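Local coordinates for inositol monophosphatase (Zymomonas mobilis, PDB 4N81), which probably hydrolyses phosphate monoesters such as inositol monophosphate in a magnesium-dependent reaction, at residues T157-P160 with W161-E164; C187-Y190 with G191-S194; Q204-F208 with Y209-A213. One frame throughout, in Å; residues are numbered along the deposited sequence.

Contact 1 of 3, residues T157-P160 with W161-E164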
ATOM      1  N   THR A 157       6.240  -3.484  -7.928  1.00  9.97           N
ATOM      2  CA  THR A 157       7.328  -4.205  -7.228  1.00 10.40           C
ATOM      3  C   THR A 157       7.382  -3.661  -5.789  1.00 10.82           C
ATOM      4  O   THR A 157       6.908  -2.541  -5.543  1.00  9.77           O
ATOM      5  CB  THR A 157       8.708  -3.998  -7.865  1.00 10.19           C
ATOM      6  OG1 THR A 157       9.620  -5.026  -7.374  1.00 11.15           O
ATOM      7  CG2 THR A 157       9.310  -2.576  -7.544  1.00 11.18           C
ATOM      8  N   THR A 158       7.903  -4.448  -4.853  1.00  8.97           N
ATOM      9  CA  THR A 158       7.838  -3.967  -3.464  1.00  8.45           C
ATOM     10  C   THR A 158       8.771  -2.768  -3.281  1.00 11.21           C
ATOM     11  O   THR A 158       8.371  -1.749  -2.693  1.00 11.60           O
ATOM     12  CB  THR A 158       8.204  -5.098  -2.459  1.00 11.59           C
ATOM     13  OG1 THR A 158       7.180  -6.110  -2.549  1.00 11.58           O
ATOM     14  CG2 THR A 158       8.230  -4.523  -1.031  1.00 12.76           C
ATOM     15  N   SER A 159      10.000  -2.887  -3.798  1.00 10.32           N
ATOM     16  CA  SER A 159      10.954  -1.761  -3.729  1.00 11.21           C
ATOM     17  C   SER A 159      12.088  -1.894  -4.746  1.00 11.01           C
ATOM     18  O   SER A 159      12.652  -2.961  -4.871  1.00 15.66           O
ATOM     19  CB  SER A 159      11.568  -1.662  -2.298  1.00 12.04           C
ATOM     20  OG  SER A 159      12.598  -0.646  -2.281  1.00 14.93           O
ATOM     21  N   PRO A 160      12.475  -0.798  -5.431  1.00 13.30           N
ATOM     22  CA  PRO A 160      13.678  -0.838  -6.275  1.00 17.43           C
ATOM     23  C   PRO A 160      14.922  -1.196  -5.490  1.00 20.46           C
ATOM     24  O   PRO A 160      15.851  -1.823  -6.019  1.00 25.70           O
ATOM     25  CB  PRO A 160      13.743   0.561  -6.886  1.00 21.19           C
ATOM     26  CG  PRO A 160      13.005   1.396  -6.005  1.00 17.68           C
ATOM     27  CD  PRO A 160      11.883   0.545  -5.432  1.00 14.22           C
ATOM     28  N   TRP A 161      14.938  -0.836  -4.215  1.00 15.54           N
ATOM     29  CA  TRP A 161      16.127  -1.095  -3.415  1.00 19.07           C
ATOM     30  C   TRP A 161      16.204  -2.512  -2.844  1.00 19.51           C
ATOM     31  O   TRP A 161      17.171  -2.845  -2.146  1.00 23.67           O
ATOM     32  CB  TRP A 161      16.302   0.003  -2.331  1.00 22.45           C
ATOM     33  CG  TRP A 161      16.218   1.358  -2.975  1.00 22.97           C
ATOM     34  CD1 TRP A 161      17.087   1.881  -3.874  1.00 27.92           C
ATOM     35  CD2 TRP A 161      15.179   2.338  -2.805  1.00 21.71           C
ATOM     36  NE1 TRP A 161      16.667   3.138  -4.264  1.00 28.08           N
ATOM     37  CE2 TRP A 161      15.508   3.441  -3.601  1.00 25.67           C
ATOM     38  CE3 TRP A 161      14.032   2.401  -2.016  1.00 25.32           C
ATOM     39  CZ2 TRP A 161      14.710   4.595  -3.656  1.00 26.12           C
ATOM     40  CZ3 TRP A 161      13.245   3.558  -2.080  1.00 25.69           C
ATOM     41  CH2 TRP A 161      13.587   4.611  -2.890  1.00 21.98           C
ATOM     42  N   LEU A 162      15.181  -3.335  -3.092  1.00 16.79           N
ATOM     43  CA  LEU A 162      15.264  -4.727  -2.688  1.00 15.08           C
ATOM     44  C   LEU A 162      15.939  -5.633  -3.751  1.00 27.93           C
ATOM     45  O   LEU A 162      16.098  -6.835  -3.536  1.00 35.23           O
ATOM     46  CB  LEU A 162      13.890  -5.259  -2.288  1.00 19.22           C
ATOM     47  CG  LEU A 162      13.393  -4.676  -0.959  1.00 15.53           C
ATOM     48  CD1 LEU A 162      11.977  -5.242  -0.777  1.00 18.46           C
ATOM     49  CD2 LEU A 162      14.341  -5.198   0.121  1.00 22.45           C
ATOM     50  N   PHE A 163      16.300  -5.057  -4.893  1.00 19.80           N
ATOM     51  CA  PHE A 163      17.099  -5.726  -5.916  1.00 15.74           C
ATOM     52  C   PHE A 163      18.594  -5.687  -5.594  1.00 21.49           C
ATOM     53  O   PHE A 163      19.059  -4.779  -4.892  1.00 19.79           O
ATOM     54  CB  PHE A 163      16.876  -5.066  -7.292  1.00 14.63           C
ATOM     55  CG  PHE A 163      15.464  -5.262  -7.854  1.00 14.58           C
ATOM     56  CD1 PHE A 163      15.215  -6.212  -8.863  1.00 13.53           C
ATOM     57  CD2 PHE A 163      14.389  -4.490  -7.371  1.00 14.64           C
ATOM     58  CE1 PHE A 163      13.917  -6.421  -9.383  1.00 12.51           C
ATOM     59  CE2 PHE A 163      13.045  -4.699  -7.904  1.00 11.39           C
ATOM     60  CZ  PHE A 163      12.817  -5.651  -8.886  1.00 10.42           C
ATOM     61  N   GLU A 164      19.337  -6.619  -6.196  1.00 17.45           N
ATOM     62  CA  GLU A 164      20.796  -6.546  -6.308  1.00 21.22           C
ATOM     63  C   GLU A 164      21.137  -5.368  -7.219  1.00 25.39           C
ATOM     64  O   GLU A 164      20.286  -4.831  -7.950  1.00 20.16           O
ATOM     65  CB  GLU A 164      21.362  -7.866  -6.902  1.00 20.53           C
ATOM     66  CG  GLU A 164      21.006  -9.068  -6.031  1.00 26.22           C
ATOM     67  CD  GLU A 164      21.303 -10.423  -6.660  1.00 36.03           C
ATOM     68  OE1 GLU A 164      20.727 -11.435  -6.158  1.00 36.68           O
ATOM     69  OE2 GLU A 164      22.089 -10.483  -7.649  1.00 37.24           O
TER

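Contact 2 of 3, residues C187-Y190 with G191-S194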
ATOM      1  N   CYS A 187       3.220  -9.736  -1.200  1.00  8.38           N
ATOM      2  CA  CYS A 187       2.269 -10.689  -1.808  1.00  8.46           C
ATOM      3  C   CYS A 187       1.050 -10.007  -2.367  1.00 11.91           C
ATOM      4  O   CYS A 187       0.387 -10.531  -3.305  1.00  9.84           O
ATOM      5  CB  CYS A 187       1.809 -11.766  -0.807  1.00  8.97           C
ATOM      6  SG  CYS A 187       1.082 -11.056   0.722  1.00 11.64           S
ATOM      7  N   TYR A 188       0.737  -8.831  -1.819  1.00  8.08           N
ATOM      8  CA  TYR A 188      -0.524  -8.215  -2.173  1.00  8.02           C
ATOM      9  C   TYR A 188      -0.539  -7.892  -3.671  1.00 10.81           C
ATOM     10  O   TYR A 188      -1.608  -7.975  -4.312  1.00 10.51           O
ATOM     11  CB  TYR A 188      -0.744  -6.904  -1.377  1.00  7.99           C
ATOM     12  CG  TYR A 188      -2.229  -6.612  -1.229  1.00  9.55           C
ATOM     13  CD1 TYR A 188      -2.957  -7.109  -0.131  1.00 12.51           C
ATOM     14  CD2 TYR A 188      -2.897  -5.836  -2.157  1.00 12.24           C
ATOM     15  CE1 TYR A 188      -4.325  -6.819   0.039  1.00 11.05           C
ATOM     16  CE2 TYR A 188      -4.260  -5.582  -2.010  1.00  9.62           C
ATOM     17  CZ  TYR A 188      -4.971  -6.088  -0.947  1.00 12.31           C
ATOM     18  OH  TYR A 188      -6.330  -5.772  -0.816  1.00 13.53           O
ATOM     19  N   ASN A 189       0.617  -7.557  -4.240  1.00  7.75           N
ATOM     20  CA  ASN A 189       0.537  -7.184  -5.678  1.00  7.55           C
ATOM     21  C   ASN A 189       0.208  -8.371  -6.559  1.00  7.66           C
ATOM     22  O   ASN A 189      -0.417  -8.225  -7.618  1.00  8.21           O
ATOM     23  CB  ASN A 189       1.842  -6.546  -6.150  1.00  7.48           C
ATOM     24  CG  ASN A 189       2.066  -5.199  -5.480  1.00 10.40           C
ATOM     25  OD1 ASN A 189       1.177  -4.358  -5.461  1.00 13.83           O
ATOM     26  ND2 ASN A 189       3.247  -5.008  -4.930  1.00  8.03           N
ATOM     27  N   TYR A 190       0.587  -9.569  -6.101  1.00  7.81           N
ATOM     28  CA  TYR A 190       0.274 -10.763  -6.874  1.00  8.04           C
ATOM     29  C   TYR A 190      -1.209 -11.054  -6.724  1.00  8.89           C
ATOM     30  O   TYR A 190      -1.859 -11.520  -7.675  1.00 10.38           O
ATOM     31  CB  TYR A 190       1.114 -11.959  -6.402  1.00  8.30           C
ATOM     32  CG  TYR A 190       2.644 -11.723  -6.552  1.00  8.22           C
ATOM     33  CD1 TYR A 190       3.366 -11.030  -5.546  1.00  8.69           C
ATOM     34  CD2 TYR A 190       3.335 -12.161  -7.681  1.00  9.42           C
ATOM     35  CE1 TYR A 190       4.731 -10.822  -5.656  1.00  8.21           C
ATOM     36  CE2 TYR A 190       4.681 -11.973  -7.799  1.00  8.70           C
ATOM     37  CZ  TYR A 190       5.383 -11.299  -6.785  1.00  8.35           C
ATOM     38  OH  TYR A 190       6.743 -11.104  -6.937  1.00 10.04           O
ATOM     39  N   GLY A 191      -1.755 -10.722  -5.543  1.00  8.60           N
ATOM     40  CA  GLY A 191      -3.190 -10.896  -5.420  1.00  9.02           C
ATOM     41  C   GLY A 191      -3.888  -9.886  -6.342  1.00  9.61           C
ATOM     42  O   GLY A 191      -4.892 -10.262  -7.015  1.00 10.69           O
ATOM     43  N   LEU A 192      -3.341  -8.669  -6.447  1.00  8.54           N
ATOM     44  CA  LEU A 192      -4.085  -7.685  -7.295  1.00  8.31           C
ATOM     45  C   LEU A 192      -3.925  -8.107  -8.745  1.00  9.60           C
ATOM     46  O   LEU A 192      -4.862  -7.889  -9.608  1.00 10.40           O
ATOM     47  CB  LEU A 192      -3.477  -6.251  -7.102  1.00  8.55           C
ATOM     48  CG  LEU A 192      -3.883  -5.632  -5.752  1.00  9.25           C
ATOM     49  CD1 LEU A 192      -3.054  -4.328  -5.526  1.00  9.46           C
ATOM     50  CD2 LEU A 192      -5.441  -5.350  -5.743  1.00 10.04           C
ATOM     51  N   LEU A 193      -2.771  -8.705  -9.038  1.00  8.17           N
ATOM     52  CA  LEU A 193      -2.584  -9.115 -10.453  1.00  8.28           C
ATOM     53  C   LEU A 193      -3.573 -10.261 -10.773  1.00 11.45           C
ATOM     54  O   LEU A 193      -4.160 -10.263 -11.887  1.00 11.46           O
ATOM     55  CB  LEU A 193      -1.102  -9.545 -10.694  1.00  8.11           C
ATOM     56  CG  LEU A 193      -0.798 -10.112 -12.118  1.00  9.45           C
ATOM     57  CD1 LEU A 193       0.724  -9.856 -12.451  1.00  8.18           C
ATOM     58  CD2 LEU A 193      -1.020 -11.630 -12.214  1.00 10.27           C
ATOM     59  N   SER A 194      -3.840 -11.165  -9.787  1.00  9.33           N
ATOM     60  CA  SER A 194      -4.766 -12.293 -10.044  1.00 10.65           C
ATOM     61  C   SER A 194      -6.198 -11.794 -10.196  1.00 12.40           C
ATOM     62  O   SER A 194      -6.999 -12.418 -10.864  1.00 12.45           O
ATOM     63  CB  SER A 194      -4.716 -13.314  -8.881  1.00 11.10           C
ATOM     64  OG  SER A 194      -3.358 -13.721  -8.761  1.00 11.01           O
TER

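Contact 3 of 3, residues Q204-F208 with Y209-A213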
ATOM      1  N   GLN A 204      13.036  -9.550  -7.036  1.00 10.94           N
ATOM      2  CA  GLN A 204      14.284 -10.323  -6.900  1.00 14.76           C
ATOM      3  C   GLN A 204      14.590 -10.475  -5.425  1.00 15.27           C
ATOM      4  O   GLN A 204      14.247  -9.583  -4.620  1.00 13.89           O
ATOM      5  CB  GLN A 204      15.430  -9.557  -7.598  1.00 14.64           C
ATOM      6  CG  GLN A 204      16.810 -10.250  -7.518  1.00 14.09           C
ATOM      7  CD  GLN A 204      17.878  -9.479  -8.280  1.00 17.95           C
ATOM      8  OE1 GLN A 204      18.026  -8.296  -8.087  1.00 15.40           O
ATOM      9  NE2 GLN A 204      18.587 -10.153  -9.202  1.00 14.58           N
ATOM     10  N   GLY A 205      15.258 -11.574  -5.055  1.00 13.60           N
ATOM     11  CA  GLY A 205      15.666 -11.765  -3.670  1.00 18.36           C
ATOM     12  C   GLY A 205      14.630 -12.430  -2.790  1.00 17.20           C
ATOM     13  O   GLY A 205      14.833 -12.535  -1.587  1.00 17.23           O
ATOM     14  N   LEU A 206      13.534 -12.928  -3.359  1.00 11.81           N
ATOM     15  CA  LEU A 206      12.526 -13.632  -2.531  1.00 11.72           C
ATOM     16  C   LEU A 206      13.020 -15.012  -2.038  1.00 14.74           C
ATOM     17  O   LEU A 206      13.867 -15.661  -2.707  1.00 15.76           O
ATOM     18  CB  LEU A 206      11.232 -13.864  -3.351  1.00 11.10           C
ATOM     19  CG  LEU A 206      10.272 -12.667  -3.437  1.00 14.37           C
ATOM     20  CD1 LEU A 206      10.872 -11.432  -3.932  1.00 20.70           C
ATOM     21  CD2 LEU A 206       9.100 -13.070  -4.337  1.00 12.36           C
ATOM     22  N   LYS A 207      12.521 -15.434  -0.867  1.00 13.23           N
ATOM     23  CA  LYS A 207      12.723 -16.789  -0.334  1.00 17.81           C
ATOM     24  C   LYS A 207      11.559 -17.648  -0.797  1.00 19.01           C
ATOM     25  O   LYS A 207      10.553 -17.092  -1.160  1.00 14.87           O
ATOM     26  CB  LYS A 207      12.748 -16.737   1.206  1.00 15.95           C
ATOM     27  CG  LYS A 207      13.813 -15.764   1.714  1.00 21.23           C
ATOM     28  CD  LYS A 207      15.193 -16.227   1.301  1.00 30.54           C
ATOM     29  CE  LYS A 207      16.317 -15.230   1.758  1.00 55.96           C
ATOM     30  NZ  LYS A 207      16.601 -14.121   0.769  1.00 49.90           N
ATOM     31  N   PHE A 208      11.667 -18.981  -0.731  1.00 14.51           N
ATOM     32  CA  PHE A 208      10.573 -19.836  -1.210  1.00 16.24           C
ATOM     33  C   PHE A 208       9.271 -19.574  -0.410  1.00 20.21           C
ATOM     34  O   PHE A 208       8.155 -19.639  -0.963  1.00 17.36           O
ATOM     35  CB  PHE A 208      10.974 -21.331  -1.112  1.00 17.88           C
ATOM     36  CG  PHE A 208      10.000 -22.290  -1.802  1.00 18.24           C
ATOM     37  CD1 PHE A 208       9.486 -22.012  -3.060  1.00 16.24           C
ATOM     38  CD2 PHE A 208       9.655 -23.494  -1.204  1.00 23.43           C
ATOM     39  CE1 PHE A 208       8.597 -22.906  -3.709  1.00 17.15           C
ATOM     40  CE2 PHE A 208       8.792 -24.428  -1.849  1.00 23.77           C
ATOM     41  CZ  PHE A 208       8.257 -24.127  -3.100  1.00 19.81           C
ATOM     42  N   TYR A 209       9.416 -19.206   0.863  1.00 14.35           N
ATOM     43  CA  TYR A 209       8.273 -18.879   1.718  1.00 15.50           C
ATOM     44  C   TYR A 209       7.502 -17.715   1.108  1.00 13.54           C
ATOM     45  O   TYR A 209       6.303 -17.572   1.360  1.00 14.74           O
ATOM     46  CB  TYR A 209       8.752 -18.308   3.098  1.00 22.10           C
ATOM     47  CG  TYR A 209       9.701 -19.163   3.850  1.00 25.61           C
ATOM     48  CD1 TYR A 209       9.224 -20.188   4.693  1.00 37.28           C
ATOM     49  CD2 TYR A 209      11.063 -18.968   3.749  1.00 27.51           C
ATOM     50  CE1 TYR A 209      10.086 -20.999   5.419  1.00 40.28           C
ATOM     51  CE2 TYR A 209      11.944 -19.776   4.458  1.00 39.29           C
ATOM     52  CZ  TYR A 209      11.458 -20.794   5.299  1.00 45.43           C
ATOM     53  OH  TYR A 209      12.356 -21.586   6.017  1.00 49.62           O
ATOM     54  N   ASP A 210       8.197 -16.852   0.393  1.00 12.38           N
ATOM     55  CA  ASP A 210       7.536 -15.663  -0.143  1.00 11.55           C
ATOM     56  C   ASP A 210       6.781 -15.881  -1.468  1.00 13.59           C
ATOM     57  O   ASP A 210       5.962 -15.038  -1.795  1.00 12.47           O
ATOM     58  CB  ASP A 210       8.554 -14.549  -0.427  1.00 11.34           C
ATOM     59  CG  ASP A 210       9.415 -14.169   0.810  1.00 15.59           C
ATOM     60  OD1 ASP A 210       8.884 -14.165   1.943  1.00 13.91           O
ATOM     61  OD2 ASP A 210      10.623 -13.886   0.602  1.00 13.77           O
ATOM     62  N   PHE A 211       7.042 -16.964  -2.219  1.00 14.32           N
ATOM     63  CA  PHE A 211       6.384 -17.131  -3.533  1.00 12.16           C
ATOM     64  C   PHE A 211       5.677 -18.458  -3.788  1.00 11.73           C
ATOM     65  O   PHE A 211       4.845 -18.583  -4.743  1.00 11.90           O
ATOM     66  CB  PHE A 211       7.331 -16.773  -4.725  1.00 10.95           C
ATOM     67  CG  PHE A 211       8.561 -17.643  -4.822  1.00 17.02           C
ATOM     68  CD1 PHE A 211       8.517 -18.872  -5.477  1.00 13.56           C
ATOM     69  CD2 PHE A 211       9.766 -17.229  -4.271  1.00 17.99           C
ATOM     70  CE1 PHE A 211       9.669 -19.673  -5.606  1.00 18.66           C
ATOM     71  CE2 PHE A 211      10.906 -18.016  -4.377  1.00 12.76           C
ATOM     72  CZ  PHE A 211      10.868 -19.241  -5.050  1.00 17.68           C
ATOM     73  N   ALA A 212       5.979 -19.446  -2.925  1.00 12.58           N
ATOM     74  CA  ALA A 212       5.375 -20.758  -3.154  1.00 16.18           C
ATOM     75  C   ALA A 212       3.855 -20.639  -3.277  1.00 18.72           C
ATOM     76  O   ALA A 212       3.274 -21.177  -4.220  1.00 13.20           O
ATOM     77  CB  ALA A 212       5.727 -21.743  -1.989  1.00 14.42           C
ATOM     78  N   ALA A 213       3.207 -19.937  -2.336  1.00 12.76           N
ATOM     79  CA  ALA A 213       1.708 -19.856  -2.365  1.00 13.36           C
ATOM     80  C   ALA A 213       1.221 -19.064  -3.589  1.00 11.90           C
ATOM     81  O   ALA A 213       0.060 -19.218  -4.028  1.00 12.46           O
ATOM     82  CB  ALA A 213       1.178 -19.167  -1.079  1.00 15.37           C
TER

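Contact 1 of 3, residues T157-P160 with W161-E164
With chi1 at 174°, S159 places OG opposite its backbone N and forward along the chain, and OG accepts the N-H of W161 at 3.0 Å (N to OG), closing an ST turn. W161 puts CG beside its backbone N (chi1 -51°), which stands the indole alongside the P160 ring. P160 CG then lies over one indole face, 4.0 Å from the centroid of the six-membered ring and 13° off its normal, a clear CH-pi contact. R175 of the second subunit makes a cation-pi contact with the same indole. Shortened to an alanine, W161 would probably leave P160 and that arginine without their aromatic partner. L162 N donates to S159 O at 3.1 Å, as expected of a 3-10 turn. L162 rests CG on S159 CB (3.8 Å), while F163 turns its ring edge to the chain, CE2 lying 3.5 Å from T157 OG1, a hydroxyl bonded to V202 O. The turn joins strand 154-157 to helix 165-175, whose F171 meets the F163 ring, and T158 OG1 bonds E203 at the end of strand 200-203.

Contact 2 of 3, residues C187-Y190 with G191-S194
G191 N donates to C187 O at 3.1 Å, an i to i+4 helix bond. L192 follows with the same spacing, its N lying 2.8 Å from Y188 O, and its side chain adds an apolar contact to that bond. Y188 has CG opposite its backbone N (chi1 -154°), which lays the phenol across the isobutyl group one turn on. L192 CD1 meets the ring at its edge, near the ring plane, 3.7 Å from Y188 CD2, and L192 CD2 comes to 3.9 Å from Y188 CE2, showing that both methyls share the contact. L193 N bonds N189 O at 2.8 Å, and L193 CB packs 3.4 Å from that same oxygen. S194 grips Y190 O twice. Its N donates at 2.9 Å, and its OG, held beside the backbone N by chi1 -57°, donates to Y190 O at 2.9 Å from the opposite face of the carbonyl plane. The buried hydroxyl is thereby satisfied within its own helix.

The polar ends of the buried residues Y188, N189 and Y190 are satisfied beyond the helix: Y188 OH bonds E125 and also R29 of the second subunit, N189 ND2 bonds G184 O, and Y190 OH bonds E203. Helix 187-194 is the helix of a beta-alpha-beta crossover between the parallel strands 180-183 and 200-203, which flank strand 154-157. C187 lies beside D89 of the predicted metal site. N189, Y190 and L193 pack on V201 of strand 200-203, Y190 and L193 reach strand 241-244, and S194 lies against I217 and V218 of helix 214-220.

Contact 3 of 3, residues Q204-F208 with Y209-A213
K207 and D210 are joined by two bonds in opposite senses. K207 N, three residues earlier in the chain, holds D210 OD2 at 2.9 Å with an N-H...O angle of 166°, reaching the oxygen from above the carboxylate plane, and D210 N returns a bond to K207 O at 2.8 Å. One residue on, F208 O accepts twice, from A212 N at 2.9 Å and from F211 N at 3.2 Å. The backbone bonds to K207 O and F208 O wind the chain into a short, weakly bonded helical turn.

The run Y209 to A213, YDFAA, appears to match the family's WDxAA motif, with tyrosine in place of the tryptophan. D210 is the predicted magnesium ligand of that motif; its carboxylate lies close to those of D86 and D89, likewise predicted ligands, and a bound sulfate, probably from the crystallisation liquor, lies beside the D210 side chain.

F211 carries CG between its backbone N and carbonyl carbon (chi1 62°), which brings its ring back against L206-F208. F208 CA lies over that ring, 4.1 Å from its centroid, and the F208 ring points an edge toward its face in an offset edge-to-face pair, with centroids 5.4 Å apart and planes at 69°. L206 CB meets the F211 edge, 3.8 Å from CD2. A212 CB sits over one face of F208, 3.7 Å from the ring centroid, and F208 itself packs against V84 of strand 81-86 and V108 of strand 102-109.

Overall arrangement
The three contacts follow one another along the chain, none nested in or crossing another. Contact 1 closes the loop that leaves strand 154-157 for helix 165-175. Contact 2 lies within helix 187-194, between strands 180-183 and 200-203, and contact 3 turns the chain from strand 200-203 into helix 208-211. Their centres lie 14 to 16 Å apart. Contacts 1 and 3 touch, E164 N lying 2.8 Å from Q204 OE1, and contacts 2 and 3 meet where Y190 OH packs 4.0 Å from L206 CD2. Contacts 1 and 2 also reach the second subunit, whereas contact 3 links the five-stranded sheet to the predicted metal site and the seven-stranded sheet.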